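3-deoxy-manno-octulosonate cytidylyltransferase (PDB 1H7E) catalyses the transfer of a cytidylyl group from CTP to the eight-carbon sugar acid KDO, probably activating it for lipopolysaccharide biosynthesis in Gram-negative bacteria. Local coordinates at residues R15-M29 with V224-A238. Numbering follows the deposited sequence.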
ATOM      1  N   ARG A  15      18.834 -22.009  12.903  1.00100.00           N
ATOM      2  CA  ARG A  15      19.462 -22.818  11.849  1.00100.00           C
ATOM      3  C   ARG A  15      20.916 -22.454  11.491  1.00100.00           C
ATOM      4  O   ARG A  15      21.472 -22.983  10.519  1.00100.00           O
ATOM      5  CB  ARG A  15      18.572 -22.832  10.594  1.00100.00           C
ATOM      6  CG  ARG A  15      17.353 -23.758  10.706  1.00100.00           C
ATOM      7  CD  ARG A  15      16.263 -23.416   9.690  1.00100.00           C
ATOM      8  NE  ARG A  15      16.746 -23.461   8.311  1.00100.00           N
ATOM      9  CZ  ARG A  15      16.635 -22.458   7.440  1.00100.00           C
ATOM     10  NH1 ARG A  15      16.055 -21.316   7.798  1.00 99.78           N
ATOM     11  NH2 ARG A  15      17.118 -22.594   6.211  1.00 99.48           N
ATOM     12  N   LEU A  16      21.521 -21.564  12.285  1.00100.00           N
ATOM     13  CA  LEU A  16      22.916 -21.124  12.113  1.00100.00           C
ATOM     14  C   LEU A  16      23.457 -20.466  13.394  1.00 99.84           C
ATOM     15  O   LEU A  16      23.636 -19.241  13.438  1.00100.00           O
ATOM     16  CB  LEU A  16      23.063 -20.142  10.932  1.00100.00           C
ATOM     17  CG  LEU A  16      23.140 -20.648   9.481  1.00100.00           C
ATOM     18  CD1 LEU A  16      23.312 -19.466   8.528  1.00100.00           C
ATOM     19  CD2 LEU A  16      24.294 -21.636   9.305  1.00100.00           C
ATOM     20  N   PRO A  17      23.721 -21.271  14.455  1.00 99.00           N
ATOM     21  CA  PRO A  17      24.241 -20.745  15.730  1.00 96.90           C
ATOM     22  C   PRO A  17      25.615 -20.066  15.587  1.00 93.11           C
ATOM     23  O   PRO A  17      26.585 -20.678  15.122  1.00 93.26           O
ATOM     24  CB  PRO A  17      24.281 -21.990  16.632  1.00 97.98           C
ATOM     25  CG  PRO A  17      24.461 -23.123  15.660  1.00 99.08           C
ATOM     26  CD  PRO A  17      23.529 -22.733  14.532  1.00 99.35           C
ATOM     27  N   GLY A  18      25.672 -18.788  15.969  1.00 88.18           N
ATOM     28  CA  GLY A  18      26.903 -18.019  15.861  1.00 80.98           C
ATOM     29  C   GLY A  18      27.111 -17.533  14.440  1.00 74.73           C
ATOM     30  O   GLY A  18      28.239 -17.424  13.960  1.00 73.69           O
ATOM     31  N   LYS A  19      26.001 -17.199  13.792  1.00 68.65           N
ATOM     32  CA  LYS A  19      25.986 -16.745  12.413  1.00 62.95           C
ATOM     33  C   LYS A  19      26.979 -15.635  12.028  1.00 58.34           C
ATOM     34  O   LYS A  19      27.684 -15.767  11.025  1.00 58.82           O
ATOM     35  CB  LYS A  19      24.554 -16.367  12.026  1.00 65.39           C
ATOM     36  CG  LYS A  19      24.292 -16.342  10.536  1.00 68.14           C
ATOM     37  CD  LYS A  19      22.804 -16.224  10.225  1.00 70.22           C
ATOM     38  CE  LYS A  19      22.219 -14.906  10.702  1.00 72.33           C
ATOM     39  NZ  LYS A  19      20.792 -14.786  10.289  1.00 73.77           N
ATOM     40  N   PRO A  20      27.075 -14.540  12.816  1.00 53.40           N
ATOM     41  CA  PRO A  20      28.029 -13.487  12.424  1.00 48.98           C
ATOM     42  C   PRO A  20      29.500 -13.902  12.492  1.00 45.74           C
ATOM     43  O   PRO A  20      30.360 -13.261  11.896  1.00 40.81           O
ATOM     44  CB  PRO A  20      27.710 -12.354  13.404  1.00 48.03           C
ATOM     45  CG  PRO A  20      27.232 -13.085  14.627  1.00 48.43           C
ATOM     46  CD  PRO A  20      26.343 -14.156  14.040  1.00 51.13           C
ATOM     47  N   LEU A  21      29.775 -15.003  13.185  1.00 45.61           N
ATOM     48  CA  LEU A  21      31.145 -15.482  13.335  1.00 47.07           C
ATOM     49  C   LEU A  21      31.548 -16.583  12.332  1.00 47.65           C
ATOM     50  O   LEU A  21      32.671 -17.100  12.383  1.00 46.78           O
ATOM     51  CB  LEU A  21      31.387 -15.933  14.788  1.00 46.67           C
ATOM     52  CG  LEU A  21      30.941 -14.968  15.901  1.00 45.98           C
ATOM     53  CD1 LEU A  21      31.211 -15.555  17.267  1.00 45.33           C
ATOM     54  CD2 LEU A  21      31.648 -13.646  15.766  1.00 45.83           C
ATOM     55  N   LEU A  22      30.643 -16.931  11.417  1.00 47.03           N
ATOM     56  CA  LEU A  22      30.931 -17.956  10.409  1.00 47.40           C
ATOM     57  C   LEU A  22      32.056 -17.495   9.500  1.00 45.77           C
ATOM     58  O   LEU A  22      32.148 -16.318   9.175  1.00 44.65           O
ATOM     59  CB  LEU A  22      29.701 -18.249   9.550  1.00 50.13           C
ATOM     60  CG  LEU A  22      28.574 -19.122  10.090  1.00 52.13           C
ATOM     61  CD1 LEU A  22      27.434 -19.075   9.086  1.00 55.16           C
ATOM     62  CD2 LEU A  22      29.044 -20.554  10.310  1.00 53.30           C
ATOM     63  N   ASP A  23      32.880 -18.435   9.049  1.00 46.53           N
ATOM     64  CA  ASP A  23      33.997 -18.095   8.183  1.00 46.27           C
ATOM     65  C   ASP A  23      33.670 -18.042   6.698  1.00 44.26           C
ATOM     66  O   ASP A  23      33.036 -18.929   6.147  1.00 45.78           O
ATOM     67  CB  ASP A  23      35.171 -19.055   8.401  1.00 50.28           C
ATOM     68  CG  ASP A  23      36.442 -18.586   7.703  1.00 53.34           C
ATOM     69  OD1 ASP A  23      36.588 -18.799   6.473  1.00 53.63           O
ATOM     70  OD2 ASP A  23      37.288 -17.981   8.397  1.00 57.60           O
ATOM     71  N   ILE A  24      34.129 -16.980   6.058  1.00 42.04           N
ATOM     72  CA  ILE A  24      33.957 -16.792   4.628  1.00 42.74           C
ATOM     73  C   ILE A  24      35.342 -16.303   4.189  1.00 42.74           C
ATOM     74  O   ILE A  24      35.776 -15.220   4.583  1.00 41.27           O
ATOM     75  CB  ILE A  24      32.863 -15.721   4.293  1.00 41.06           C
ATOM     76  CG1 ILE A  24      31.505 -16.127   4.878  1.00 38.61           C
ATOM     77  CG2 ILE A  24      32.757 -15.522   2.774  1.00 40.02           C
ATOM     78  CD1 ILE A  24      30.426 -15.069   4.710  1.00 37.93           C
ATOM     79  N   VAL A  25      36.040 -17.125   3.408  1.00 43.26           N
ATOM     80  CA  VAL A  25      37.390 -16.810   2.922  1.00 43.41           C
ATOM     81  C   VAL A  25      38.361 -16.285   4.000  1.00 42.00           C
ATOM     82  O   VAL A  25      39.031 -15.262   3.814  1.00 40.52           O
ATOM     83  CB  VAL A  25      37.402 -15.879   1.633  1.00 46.58           C
ATOM     84  CG1 VAL A  25      36.754 -16.586   0.455  1.00 47.05           C
ATOM     85  CG2 VAL A  25      36.715 -14.531   1.882  1.00 48.92           C
ATOM     86  N   GLY A  26      38.391 -16.977   5.141  1.00 38.63           N
ATOM     87  CA  GLY A  26      39.299 -16.604   6.213  1.00 38.62           C
ATOM     88  C   GLY A  26      38.924 -15.489   7.188  1.00 39.80           C
ATOM     89  O   GLY A  26      39.750 -15.153   8.041  1.00 40.56           O
ATOM     90  N   LYS A  27      37.722 -14.905   7.066  1.00 37.16           N
ATOM     91  CA  LYS A  27      37.251 -13.829   7.964  1.00 33.69           C
ATOM     92  C   LYS A  27      35.849 -14.132   8.475  1.00 32.46           C
ATOM     93  O   LYS A  27      35.061 -14.759   7.775  1.00 33.89           O
ATOM     94  CB  LYS A  27      37.166 -12.489   7.224  1.00 29.87           C
ATOM     95  CG  LYS A  27      38.469 -11.893   6.811  1.00 28.44           C
ATOM     96  CD  LYS A  27      38.202 -10.720   5.920  1.00 26.46           C
ATOM     97  CE  LYS A  27      39.502 -10.137   5.442  1.00 29.36           C
ATOM     98  NZ  LYS A  27      39.300  -9.049   4.444  1.00 29.82           N
ATOM     99  N   PRO A  28      35.515 -13.700   9.701  1.00 30.91           N
ATOM    100  CA  PRO A  28      34.161 -13.968  10.207  1.00 28.59           C
ATOM    101  C   PRO A  28      33.195 -13.164   9.328  1.00 30.13           C
ATOM    102  O   PRO A  28      33.567 -12.108   8.784  1.00 26.81           O
ATOM    103  CB  PRO A  28      34.195 -13.375  11.614  1.00 31.21           C
ATOM    104  CG  PRO A  28      35.655 -13.413  11.974  1.00 31.21           C
ATOM    105  CD  PRO A  28      36.321 -12.995  10.708  1.00 30.07           C
ATOM    106  N   MET A  29      31.959 -13.637   9.192  1.00 29.09           N
ATOM    107  CA  MET A  29      30.996 -12.929   8.360  1.00 28.41           C
ATOM    108  C   MET A  29      30.834 -11.464   8.763  1.00 24.89           C
ATOM    109  O   MET A  29      30.823 -10.573   7.894  1.00 24.69           O
ATOM    110  CB  MET A  29      29.642 -13.634   8.357  1.00 30.20           C
ATOM    111  CG  MET A  29      28.599 -12.893   7.524  1.00 34.05           C
ATOM    112  SD  MET A  29      27.144 -13.873   7.212  1.00 41.38           S
ATOM    113  CE  MET A  29      26.504 -14.048   8.900  1.00 41.86           C
ATOM    114  N   VAL A 224      23.200 -14.573   3.351  1.00 98.78           N
ATOM    115  CA  VAL A 224      23.365 -15.870   4.001  1.00 98.99           C
ATOM    116  C   VAL A 224      22.292 -16.187   5.033  1.00 99.30           C
ATOM    117  O   VAL A 224      22.195 -15.531   6.071  1.00 99.35           O
ATOM    118  CB  VAL A 224      24.766 -16.015   4.632  1.00 98.89           C
ATOM    119  CG1 VAL A 224      24.936 -17.410   5.225  1.00 99.15           C
ATOM    120  CG2 VAL A 224      25.842 -15.740   3.586  1.00 98.50           C
ATOM    121  N   ASP A 225      21.515 -17.231   4.746  1.00 99.99           N
ATOM    122  CA  ASP A 225      20.427 -17.694   5.613  1.00100.00           C
ATOM    123  C   ASP A 225      20.484 -19.224   5.732  1.00 99.84           C
ATOM    124  O   ASP A 225      20.377 -19.783   6.827  1.00 99.14           O
ATOM    125  CB  ASP A 225      19.072 -17.272   5.017  1.00100.00           C
ATOM    126  CG  ASP A 225      18.215 -16.464   5.987  1.00100.00           C
ATOM    127  OD1 ASP A 225      18.744 -15.981   7.018  1.00100.00           O
ATOM    128  OD2 ASP A 225      17.007 -16.301   5.704  1.00100.00           O
ATOM    129  N   THR A 226      20.674 -19.884   4.591  1.00100.00           N
ATOM    130  CA  THR A 226      20.751 -21.347   4.508  1.00100.00           C
ATOM    131  C   THR A 226      22.152 -21.785   4.020  1.00100.00           C
ATOM    132  O   THR A 226      22.818 -21.032   3.296  1.00100.00           O
ATOM    133  CB  THR A 226      19.644 -21.894   3.537  1.00100.00           C
ATOM    134  OG1 THR A 226      19.617 -23.327   3.561  1.00100.00           O
ATOM    135  CG2 THR A 226      19.888 -21.432   2.105  1.00 99.45           C
ATOM    136  N   PRO A 227      22.636 -22.975   4.459  1.00100.00           N
ATOM    137  CA  PRO A 227      23.949 -23.540   4.084  1.00100.00           C
ATOM    138  C   PRO A 227      24.106 -23.924   2.601  1.00 99.58           C
ATOM    139  O   PRO A 227      25.204 -24.254   2.148  1.00 99.16           O
ATOM    140  CB  PRO A 227      24.080 -24.756   5.009  1.00100.00           C
ATOM    141  CG  PRO A 227      22.655 -25.162   5.244  1.00100.00           C
ATOM    142  CD  PRO A 227      21.991 -23.820   5.481  1.00100.00           C
ATOM    143  N   ALA A 228      22.997 -23.926   1.866  1.00 99.60           N
ATOM    144  CA  ALA A 228      23.024 -24.223   0.438  1.00 99.93           C
ATOM    145  C   ALA A 228      23.459 -22.923  -0.251  1.00100.00           C
ATOM    146  O   ALA A 228      24.148 -22.951  -1.275  1.00100.00           O
ATOM    147  CB  ALA A 228      21.638 -24.657  -0.046  1.00 99.41           C
ATOM    148  N   CYS A 229      23.066 -21.792   0.345  1.00 99.80           N
ATOM    149  CA  CYS A 229      23.402 -20.454  -0.153  1.00 98.92           C
ATOM    150  C   CYS A 229      24.699 -19.916   0.469  1.00 97.40           C
ATOM    151  O   CYS A 229      25.259 -18.925  -0.008  1.00 98.21           O
ATOM    152  CB  CYS A 229      22.259 -19.463   0.120  1.00 99.70           C
ATOM    153  SG  CYS A 229      20.761 -19.657  -0.896  1.00100.00           S
ATOM    154  N   LEU A 230      25.145 -20.539   1.561  1.00 94.63           N
ATOM    155  CA  LEU A 230      26.382 -20.140   2.235  1.00 91.07           C
ATOM    156  C   LEU A 230      27.567 -20.503   1.338  1.00 89.00           C
ATOM    157  O   LEU A 230      28.525 -19.730   1.224  1.00 88.66           O
ATOM    158  CB  LEU A 230      26.504 -20.838   3.598  1.00 90.29           C
ATOM    159  CG  LEU A 230      27.808 -20.721   4.400  1.00 89.08           C
ATOM    160  CD1 LEU A 230      28.180 -19.266   4.635  1.00 89.25           C
ATOM    161  CD2 LEU A 230      27.657 -21.452   5.721  1.00 88.00           C
ATOM    162  N   GLU A 231      27.475 -21.670   0.694  1.00 85.33           N
ATOM    163  CA  GLU A 231      28.513 -22.157  -0.217  1.00 81.73           C
ATOM    164  C   GLU A 231      28.520 -21.308  -1.492  1.00 77.81           C
ATOM    165  O   GLU A 231      29.565 -21.137  -2.126  1.00 76.01           O
ATOM    166  CB  GLU A 231      28.286 -23.635  -0.579  1.00 84.55           C
ATOM    167  CG  GLU A 231      28.080 -24.590   0.606  1.00 87.03           C
ATOM    168  CD  GLU A 231      29.199 -24.549   1.640  1.00 88.49           C
ATOM    169  OE1 GLU A 231      30.391 -24.493   1.260  1.00 89.39           O
ATOM    170  OE2 GLU A 231      28.877 -24.588   2.846  1.00 89.35           O
ATOM    171  N   LYS A 232      27.346 -20.792  -1.865  1.00 73.80           N
ATOM    172  CA  LYS A 232      27.214 -19.934  -3.043  1.00 70.35           C
ATOM    173  C   LYS A 232      27.935 -18.608  -2.756  1.00 65.09           C
ATOM    174  O   LYS A 232      28.604 -18.046  -3.629  1.00 63.46           O
ATOM    175  CB  LYS A 232      25.731 -19.695  -3.390  1.00 73.05           C
ATOM    176  CG  LYS A 232      25.510 -18.813  -4.627  1.00 78.03           C
ATOM    177  CD  LYS A 232      24.181 -19.091  -5.336  1.00 82.14           C
ATOM    178  CE  LYS A 232      23.071 -18.140  -4.903  1.00 85.80           C
ATOM    179  NZ  LYS A 232      22.693 -18.293  -3.470  1.00 87.60           N
ATOM    180  N   VAL A 233      27.813 -18.133  -1.517  1.00 58.84           N
ATOM    181  CA  VAL A 233      28.473 -16.904  -1.101  1.00 53.92           C
ATOM    182  C   VAL A 233      29.987 -17.138  -0.983  1.00 50.58           C
ATOM    183  O   VAL A 233      30.773 -16.295  -1.421  1.00 48.47           O
ATOM    184  CB  VAL A 233      27.884 -16.362   0.226  1.00 53.79           C
ATOM    185  CG1 VAL A 233      28.740 -15.219   0.767  1.00 53.00           C
ATOM    186  CG2 VAL A 233      26.467 -15.864  -0.019  1.00 52.76           C
ATOM    187  N   ARG A 234      30.391 -18.291  -0.441  1.00 48.35           N
ATOM    188  CA  ARG A 234      31.818 -18.621  -0.310  1.00 48.01           C
ATOM    189  C   ARG A 234      32.481 -18.660  -1.680  1.00 48.50           C
ATOM    190  O   ARG A 234      33.563 -18.088  -1.873  1.00 47.55           O
ATOM    191  CB  ARG A 234      32.032 -19.961   0.400  1.00 48.16           C
ATOM    192  CG  ARG A 234      31.980 -19.866   1.915  1.00 50.92           C
ATOM    193  CD  ARG A 234      32.436 -21.150   2.567  1.00 54.62           C
ATOM    194  NE  ARG A 234      32.506 -21.006   4.016  1.00 59.38           N
ATOM    195  CZ  ARG A 234      31.673 -21.597   4.869  1.00 63.53           C
ATOM    196  NH1 ARG A 234      30.702 -22.378   4.413  1.00 66.74           N
ATOM    197  NH2 ARG A 234      31.804 -21.404   6.180  1.00 65.33           N
ATOM    198  N   ALA A 235      31.813 -19.312  -2.633  1.00 47.21           N
ATOM    199  CA  ALA A 235      32.315 -19.419  -4.002  1.00 47.22           C
ATOM    200  C   ALA A 235      32.318 -18.051  -4.701  1.00 46.78           C
ATOM    201  O   ALA A 235      33.293 -17.683  -5.374  1.00 44.49           O
ATOM    202  CB  ALA A 235      31.467 -20.422  -4.796  1.00 46.98           C
ATOM    203  N   LEU A 236      31.232 -17.300  -4.504  1.00 46.69           N
ATOM    204  CA  LEU A 236      31.041 -15.974  -5.097  1.00 48.88           C
ATOM    205  C   LEU A 236      32.013 -14.920  -4.556  1.00 49.81           C
ATOM    206  O   LEU A 236      32.498 -14.065  -5.309  1.00 47.84           O
ATOM    207  CB  LEU A 236      29.588 -15.526  -4.877  1.00 50.71           C
ATOM    208  CG  LEU A 236      28.669 -15.229  -6.074  1.00 52.44           C
ATOM    209  CD1 LEU A 236      29.094 -15.997  -7.330  1.00 53.95           C
ATOM    210  CD2 LEU A 236      27.233 -15.556  -5.686  1.00 50.19           C
ATOM    211  N   MET A 237      32.293 -14.994  -3.254  1.00 51.67           N
ATOM    212  CA  MET A 237      33.209 -14.063  -2.595  1.00 55.25           C
ATOM    213  C   MET A 237      34.652 -14.373  -2.990  1.00 56.06           C
ATOM    214  O   MET A 237      35.472 -13.457  -3.089  1.00 56.28           O
ATOM    215  CB  MET A 237      33.065 -14.146  -1.072  1.00 57.91           C
ATOM    216  CG  MET A 237      33.509 -12.892  -0.324  1.00 61.24           C
ATOM    217  SD  MET A 237      32.115 -11.812   0.065  1.00 64.98           S
ATOM    218  CE  MET A 237      31.520 -12.578   1.538  1.00 61.78           C
ATOM    219  N   ALA A 238      34.950 -15.663  -3.194  1.00 57.27           N
ATOM    220  CA  ALA A 238      36.282 -16.143  -3.597  1.00 59.40           C
ATOM    221  C   ALA A 238      36.569 -15.824  -5.068  1.00 60.57           C
ATOM    222  O   ALA A 238      37.703 -15.512  -5.437  1.00 59.27           O
ATOM    223  CB  ALA A 238      36.403 -17.645  -3.357  1.00 57.96           C
TER
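With CG anti to its carbonyl carbon (chi1 -83°) and the chain extended from there to NE, Arg-234 reaches from helix 227-243 to the backbone of Asp-23, while Ile-24 turns CG2 anti to its own backbone N and lays that methyl against Met-237. The pair of contacts is a worked example of a helix clasping a beta hairpin by one polar grip and an apolar seam. Arg-234 NH2 donates to Asp-23 O at 2.8 Å, in the carbonyl plane, though the oxygen stands 26° out of the guanidinium plane; NE adds a weak second bond to the same oxygen. Glu-231 steadies the guanidinium from within the helix through a salt bridge, its OE2 lying 3.3 Å from Arg-234 NH1, and Leu-230 CD1 covers one face off-centre, toward the rim. Asp-23 OD1 accepts a hydrogen bond from Gly-26 N, an Asx motif beside the type I' turn from Ile-24 to Lys-27.

Alongside, Met-237 crosses Ile-24 at about a right angle, and its CE packs tightly on Ile-24 CG2 at 3.4 Å. Val-25 CG1 extends the seam to Ala-238 CB (4.0 Å), as does Leu-22 CD1 to Leu-230 CD2 at the other end. Further back along 224-238, Leu-16 CD1 rests on Asp-225 O at 3.4 Å. Lys-19 NZ comes no closer than 4.0 Å to Asp-225 OD1, its salt bridge being with Asp-98.

Chemically, in this GT-A-like enzyme the C-terminal helix is joined to the hairpin by a carbonyl oxygen that accepts one good and one weak N-H, beside close methyl packing, and the charge of Arg-234 is probably balanced mainly by Glu-231.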